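Long-range contact in AT-rich interactive domain-containing protein 4 (PDB 6LQF), which probably binds DNA through its ARID domain and a methylated histone H3 tail through the adjoining zinc-binding PHD finger: residues L66-F79 and Y115-V129. Numbering follows the deposited sequence.
Sequences LFNLYREVVSRGGF and YETYLLEYEYAHDDV. With ZN (zinc ion), chain E.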
loop_
_atom_site.group_PDB
_atom_site.type_symbol
_atom_site.label_atom_id
_atom_site.label_comp_id
_atom_site.label_asym_id
_atom_site.label_seq_id
_atom_site.Cartn_x
_atom_site.Cartn_y
_atom_site.Cartn_z
ATOM N N LEU A 66 -10.323 -0.389 -3.523
ATOM C CA LEU A 66 -9.584 0.792 -3.035
ATOM C C LEU A 66 -9.022 0.601 -1.650
ATOM O O LEU A 66 -7.971 1.181 -1.309
ATOM C CB LEU A 66 -10.496 2.036 -3.020
ATOM C CG LEU A 66 -10.905 2.569 -4.347
ATOM C CD1 LEU A 66 -12.021 3.582 -4.116
ATOM C CD2 LEU A 66 -9.710 3.293 -4.953
ATOM N N PHE A 67 -9.701 -0.209 -0.813
ATOM C CA PHE A 67 -9.209 -0.413 0.552
ATOM C C PHE A 67 -7.851 -1.089 0.596
ATOM O O PHE A 67 -6.917 -0.619 1.294
ATOM C CB PHE A 67 -10.248 -1.261 1.288
ATOM C CG PHE A 67 -9.963 -1.478 2.741
ATOM C CD1 PHE A 67 -9.685 -0.422 3.602
ATOM C CD2 PHE A 67 -10.015 -2.756 3.256
ATOM C CE1 PHE A 67 -9.478 -0.655 4.974
ATOM C CE2 PHE A 67 -9.798 -2.967 4.630
ATOM C CZ PHE A 67 -9.574 -1.911 5.459
ATOM N N ASN A 68 -7.703 -2.169 -0.172
ATOM C CA ASN A 68 -6.410 -2.853 -0.120
ATOM C C ASN A 68 -5.370 -2.087 -0.911
ATOM O O ASN A 68 -4.201 -2.097 -0.512
ATOM C CB ASN A 68 -6.543 -4.280 -0.601
ATOM C CG ASN A 68 -7.210 -5.143 0.467
ATOM O OD1 ASN A 68 -6.678 -5.209 1.599
ATOM N ND2 ASN A 68 -8.363 -5.716 0.179
ATOM N N LEU A 69 -5.769 -1.365 -1.984
ATOM C CA LEU A 69 -4.811 -0.535 -2.716
ATOM C C LEU A 69 -4.228 0.506 -1.741
ATOM O O LEU A 69 -2.981 0.721 -1.663
ATOM C CB LEU A 69 -5.544 0.159 -3.902
ATOM C CG LEU A 69 -4.781 1.292 -4.611
ATOM C CD1 LEU A 69 -3.479 0.707 -5.142
ATOM C CD2 LEU A 69 -5.621 1.853 -5.797
ATOM N N TYR A 70 -5.104 1.159 -0.983
ATOM C CA TYR A 70 -4.672 2.191 -0.029
ATOM C C TYR A 70 -3.776 1.608 1.049
ATOM O O TYR A 70 -2.701 2.142 1.287
ATOM C CB TYR A 70 -5.883 2.842 0.618
ATOM C CG TYR A 70 -5.509 3.999 1.526
ATOM C CD1 TYR A 70 -5.105 5.233 0.979
ATOM C CD2 TYR A 70 -5.641 3.886 2.915
ATOM C CE1 TYR A 70 -4.820 6.292 1.799
ATOM C CE2 TYR A 70 -5.344 4.968 3.762
ATOM C CZ TYR A 70 -4.979 6.172 3.181
ATOM O OH TYR A 70 -4.695 7.253 4.009
ATOM N N ARG A 71 -4.196 0.486 1.660
ATOM C CA ARG A 71 -3.403 -0.097 2.777
ATOM C C ARG A 71 -2.004 -0.486 2.308
ATOM O O ARG A 71 -1.011 -0.227 3.027
ATOM C CB ARG A 71 -4.113 -1.295 3.378
ATOM C CG ARG A 71 -5.373 -0.837 4.119
ATOM C CD ARG A 71 -5.958 -1.849 5.033
ATOM N NE ARG A 71 -6.328 -3.051 4.337
ATOM C CZ ARG A 71 -6.795 -4.134 4.960
ATOM N NH1 ARG A 71 -6.912 -4.134 6.290
ATOM N NH2 ARG A 71 -7.137 -5.215 4.266
ATOM N N GLU A 72 -1.909 -1.060 1.109
ATOM C CA GLU A 72 -0.602 -1.520 0.666
ATOM C C GLU A 72 0.329 -0.349 0.352
ATOM O O GLU A 72 1.563 -0.411 0.575
ATOM C CB GLU A 72 -0.720 -2.413 -0.559
ATOM C CG GLU A 72 -1.394 -3.759 -0.251
ATOM C CD GLU A 72 -0.788 -4.511 0.958
ATOM O OE1 GLU A 72 0.456 -4.517 1.109
ATOM O OE2 GLU A 72 -1.538 -5.134 1.777
ATOM N N VAL A 73 -0.204 0.749 -0.125
ATOM C CA VAL A 73 0.634 1.897 -0.476
ATOM C C VAL A 73 1.024 2.696 0.754
ATOM O O VAL A 73 2.236 3.036 0.900
ATOM C CB VAL A 73 -0.084 2.818 -1.492
ATOM C CG1 VAL A 73 0.685 4.169 -1.659
ATOM C CG2 VAL A 73 -0.155 2.091 -2.829
ATOM N N VAL A 74 0.090 2.913 1.690
ATOM C CA VAL A 74 0.483 3.782 2.805
ATOM C C VAL A 74 1.409 3.005 3.752
ATOM O O VAL A 74 2.266 3.611 4.407
ATOM C CB VAL A 74 -0.680 4.396 3.564
ATOM C CG1 VAL A 74 -1.483 5.258 2.572
ATOM C CG2 VAL A 74 -1.607 3.317 4.193
ATOM N N SER A 75 1.281 1.672 3.802
ATOM C CA SER A 75 2.189 0.858 4.668
ATOM C C SER A 75 3.624 0.924 4.167
ATOM O O SER A 75 4.554 0.627 4.950
ATOM C CB SER A 75 1.720 -0.571 4.729
ATOM O OG SER A 75 1.903 -1.249 3.514
ATOM N N ARG A 76 3.814 1.318 2.904
ATOM C CA ARG A 76 5.157 1.433 2.321
ATOM C C ARG A 76 5.657 2.867 2.205
ATOM O O ARG A 76 6.718 3.130 1.600
ATOM C CB ARG A 76 5.193 0.772 0.956
ATOM C CG ARG A 76 5.036 -0.757 1.107
ATOM C CD ARG A 76 4.937 -1.415 -0.221
ATOM N NE ARG A 76 5.005 -2.874 -0.102
ATOM C CZ ARG A 76 3.959 -3.649 0.161
ATOM N NH1 ARG A 76 2.765 -3.120 0.359
ATOM N NH2 ARG A 76 4.104 -4.964 0.237
ATOM N N GLY A 77 4.967 3.802 2.848
ATOM C CA GLY A 77 5.449 5.162 2.865
ATOM C C GLY A 77 4.679 6.112 1.989
ATOM O O GLY A 77 5.046 7.282 1.923
ATOM N N GLY A 78 3.612 5.651 1.332
ATOM C CA GLY A 78 2.761 6.567 0.560
ATOM C C GLY A 78 3.133 6.649 -0.910
ATOM O O GLY A 78 4.141 6.068 -1.350
ATOM N N PHE A 79 2.306 7.370 -1.673
ATOM C CA PHE A 79 2.420 7.404 -3.122
ATOM C C PHE A 79 3.743 7.935 -3.649
ATOM O O PHE A 79 4.203 7.487 -4.692
ATOM C CB PHE A 79 1.263 8.255 -3.690
ATOM C CG PHE A 79 1.153 8.202 -5.193
ATOM C CD1 PHE A 79 0.677 7.027 -5.819
ATOM C CD2 PHE A 79 1.509 9.292 -5.971
ATOM C CE1 PHE A 79 0.559 6.988 -7.208
ATOM C CE2 PHE A 79 1.415 9.237 -7.371
ATOM C CZ PHE A 79 0.906 8.075 -7.972
ATOM N N TYR A 115 -4.833 5.453 -8.057
ATOM C CA TYR A 115 -4.510 5.999 -6.763
ATOM C C TYR A 115 -4.554 7.524 -6.843
ATOM O O TYR A 115 -5.122 8.189 -5.966
ATOM C CB TYR A 115 -3.116 5.529 -6.318
ATOM C CG TYR A 115 -2.853 5.760 -4.847
ATOM C CD1 TYR A 115 -2.448 7.020 -4.354
ATOM C CD2 TYR A 115 -2.988 4.730 -3.945
ATOM C CE1 TYR A 115 -2.194 7.224 -3.006
ATOM C CE2 TYR A 115 -2.731 4.936 -2.624
ATOM C CZ TYR A 115 -2.339 6.167 -2.157
ATOM O OH TYR A 115 -2.104 6.327 -0.805
ATOM N N GLU A 116 -3.967 8.081 -7.901
ATOM C CA GLU A 116 -4.068 9.520 -8.121
ATOM C C GLU A 116 -5.515 10.024 -8.156
ATOM O O GLU A 116 -5.825 11.069 -7.579
ATOM C CB GLU A 116 -3.387 9.891 -9.433
ATOM C CG GLU A 116 -1.885 9.844 -9.277
ATOM C CD GLU A 116 -1.139 10.111 -10.569
ATOM O OE1 GLU A 116 -1.725 9.923 -11.662
ATOM O OE2 GLU A 116 0.041 10.503 -10.484
ATOM N N THR A 117 -6.412 9.308 -8.828
ATOM C CA THR A 117 -7.825 9.730 -8.928
ATOM C C THR A 117 -8.540 9.689 -7.578
ATOM O O THR A 117 -9.234 10.652 -7.191
ATOM C CB THR A 117 -8.522 8.800 -9.942
ATOM O OG1 THR A 117 -7.852 8.942 -11.211
ATOM C CG2 THR A 117 -10.046 9.127 -10.111
ATOM N N TYR A 118 -8.441 8.552 -6.859
ATOM C CA TYR A 118 -9.315 8.331 -5.726
ATOM C C TYR A 118 -8.677 8.598 -4.380
ATOM O O TYR A 118 -9.379 8.897 -3.392
ATOM C CB TYR A 118 -9.838 6.881 -5.727
ATOM C CG TYR A 118 -10.826 6.588 -6.815
ATOM C CD1 TYR A 118 -12.167 6.958 -6.663
ATOM C CD2 TYR A 118 -10.431 5.941 -7.992
ATOM C CE1 TYR A 118 -13.091 6.701 -7.663
ATOM C CE2 TYR A 118 -11.359 5.651 -9.008
ATOM C CZ TYR A 118 -12.686 6.063 -8.828
ATOM O OH TYR A 118 -13.621 5.779 -9.805
ATOM N N LEU A 119 -7.325 8.430 -4.295
ATOM C CA LEU A 119 -6.717 8.252 -2.967
ATOM C C LEU A 119 -5.594 9.216 -2.626
ATOM O O LEU A 119 -5.261 9.350 -1.440
ATOM C CB LEU A 119 -6.182 6.805 -2.841
ATOM C CG LEU A 119 -7.246 5.699 -2.869
ATOM C CD1 LEU A 119 -6.553 4.287 -2.923
ATOM C CD2 LEU A 119 -8.099 5.861 -1.633
ATOM N N LEU A 120 -5.020 9.939 -3.593
ATOM C CA LEU A 120 -3.833 10.721 -3.252
ATOM C C LEU A 120 -4.123 11.912 -2.326
ATOM O O LEU A 120 -3.459 12.118 -1.288
ATOM C CB LEU A 120 -3.174 11.183 -4.532
ATOM C CG LEU A 120 -1.882 11.915 -4.273
ATOM C CD1 LEU A 120 -0.867 11.113 -3.460
ATOM C CD2 LEU A 120 -1.304 12.224 -5.650
ATOM N N GLU A 121 -5.157 12.693 -2.676
ATOM C CA GLU A 121 -5.557 13.775 -1.787
ATOM C C GLU A 121 -5.999 13.253 -0.431
ATOM O O GLU A 121 -5.696 13.821 0.604
ATOM C CB GLU A 121 -6.693 14.587 -2.428
ATOM C CG GLU A 121 -6.194 15.273 -3.688
ATOM C CD GLU A 121 -7.258 16.094 -4.402
ATOM O OE1 GLU A 121 -8.470 15.992 -4.060
ATOM O OE2 GLU A 121 -6.843 16.867 -5.296
ATOM N N TYR A 122 -6.717 12.134 -0.474
ATOM C CA TYR A 122 -7.116 11.485 0.796
ATOM C C TYR A 122 -5.920 11.126 1.651
ATOM O O TYR A 122 -5.912 11.376 2.856
ATOM C CB TYR A 122 -7.964 10.251 0.502
ATOM C CG TYR A 122 -8.547 9.582 1.744
ATOM C CD1 TYR A 122 -7.801 8.616 2.467
ATOM C CD2 TYR A 122 -9.841 9.888 2.164
ATOM C CE1 TYR A 122 -8.301 8.037 3.582
ATOM C CE2 TYR A 122 -10.390 9.286 3.290
ATOM C CZ TYR A 122 -9.612 8.382 3.986
ATOM O OH TYR A 122 -10.125 7.790 5.113
ATOM N N GLU A 123 -4.898 10.555 1.017
ATOM C CA GLU A 123 -3.674 10.185 1.769
ATOM C C GLU A 123 -3.078 11.418 2.466
ATOM O O GLU A 123 -2.745 11.356 3.654
ATOM C CB GLU A 123 -2.631 9.581 0.831
ATOM C CG GLU A 123 -1.313 9.211 1.569
ATOM C CD GLU A 123 -0.126 9.022 0.577
ATOM O OE1 GLU A 123 -0.223 8.206 -0.370
ATOM O OE2 GLU A 123 0.907 9.695 0.739
ATOM N N TYR A 124 -2.964 12.524 1.718
ATOM C CA TYR A 124 -2.383 13.732 2.312
ATOM C C TYR A 124 -3.237 14.261 3.496
ATOM O O TYR A 124 -2.722 14.855 4.445
ATOM C CB TYR A 124 -2.250 14.833 1.269
ATOM C CG TYR A 124 -1.320 14.561 0.081
ATOM C CD1 TYR A 124 -0.321 13.601 0.130
ATOM C CD2 TYR A 124 -1.514 15.245 -1.122
ATOM C CE1 TYR A 124 0.528 13.386 -0.985
ATOM C CE2 TYR A 124 -0.700 15.032 -2.218
ATOM C CZ TYR A 124 0.310 14.105 -2.158
ATOM O OH TYR A 124 1.075 13.947 -3.309
ATOM N N ALA A 125 -4.555 14.068 3.414
ATOM C CA ALA A 125 -5.428 14.579 4.486
ATOM C C ALA A 125 -5.614 13.635 5.672
ATOM O O ALA A 125 -6.404 13.927 6.578
ATOM C CB ALA A 125 -6.799 14.921 3.923
ATOM N N HIS A 126 -4.912 12.505 5.680
ATOM C CA HIS A 126 -5.018 11.568 6.806
ATOM C C HIS A 126 -3.635 11.242 7.349
ATOM O O HIS A 126 -2.645 11.793 6.852
ATOM C CB HIS A 126 -5.789 10.318 6.388
ATOM C CG HIS A 126 -7.229 10.602 6.151
ATOM N ND1 HIS A 126 -7.683 11.180 4.980
ATOM C CD2 HIS A 126 -8.308 10.484 6.965
ATOM C CE1 HIS A 126 -8.989 11.384 5.077
ATOM N NE2 HIS A 126 -9.387 10.986 6.271
ATOM N N ASP A 127 -3.581 10.428 8.398
ATOM C CA ASP A 127 -2.295 10.152 9.062
ATOM C C ASP A 127 -2.044 8.671 9.080
ATOM O O ASP A 127 -1.730 8.083 10.125
ATOM C CB ASP A 127 -2.293 10.727 10.469
ATOM C CG ASP A 127 -2.425 12.228 10.466
ATOM O OD1 ASP A 127 -1.582 12.902 9.823
ATOM O OD2 ASP A 127 -3.398 12.727 11.075
ATOM N N ASP A 128 -2.142 8.065 7.907
ATOM C CA ASP A 128 -2.067 6.635 7.784
ATOM C C ASP A 128 -0.741 6.118 7.254
ATOM O O ASP A 128 -0.560 4.893 7.168
ATOM C CB ASP A 128 -3.169 6.156 6.856
ATOM C CG ASP A 128 -4.543 6.596 7.319
ATOM O OD1 ASP A 128 -4.799 6.576 8.544
ATOM O OD2 ASP A 128 -5.366 6.903 6.457
ATOM N N VAL A 129 0.153 7.015 6.855
ATOM C CA VAL A 129 1.404 6.567 6.192
ATOM C C VAL A 129 2.461 6.112 7.182
ATOM O O VAL A 129 2.706 6.817 8.173
ATOM C CB VAL A 129 1.977 7.692 5.303
ATOM C CG1 VAL A 129 3.360 7.318 4.767
ATOM C CG2 VAL A 129 0.983 7.946 4.162
HETATM ZN ZN ZN E . -11.291 11.086 6.993
HETATM O O HOH W 1 -2.660 8.965 5.070
#
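Tyr70 and Tyr122 form an offset edge-to-face pair, the edge of Tyr122 turned to the face of Tyr70 with planes at 80°. His126 CE1 lies over one face of Tyr122, toward the rim. Val74 CG1 lies over one face of Tyr70, also toward the rim, while Asp128 lies at its edge with the carboxylate nearly perpendicular to the ring. Tyr70 OH donates to the anti lone pair of Asp128 OD2 over 2.6 Å and accepts from a water that also bridges Glu123 O and Asp128 N. The Tyr115 ring has Leu119 CB over the centre of one face and Leu69 CG at its edge, and it fits as a knob among Leu69, Tyr70, Val73 and Val74. The Phe79 ring lies almost parallel to that of Tyr115 but slid aside, Phe79 CD1 to Tyr115 CD1 being 3.5 Å. With CG opposite the backbone N (chi1 -165°), Tyr115 extends its OH to the anti lone pair of Glu123 OE1, 2.7 Å away. Glu123 OE1 also accepts from Phe79 N at 3.0 Å, on the syn side, so two donors grip it. A leucine at Tyr115 would probably leave Glu123 OE1 with one donor fewer and open a gap beside Val73. His126 completes a zinc site with His14, Cys16 and Asp32. Within the ARID domain, helix 66-74 thus packs against helices 107-118 and 120-124, touching helix 87-91 as well, while Tyr122 OH hydrogen-bonds to Asp32 of helix 26-39.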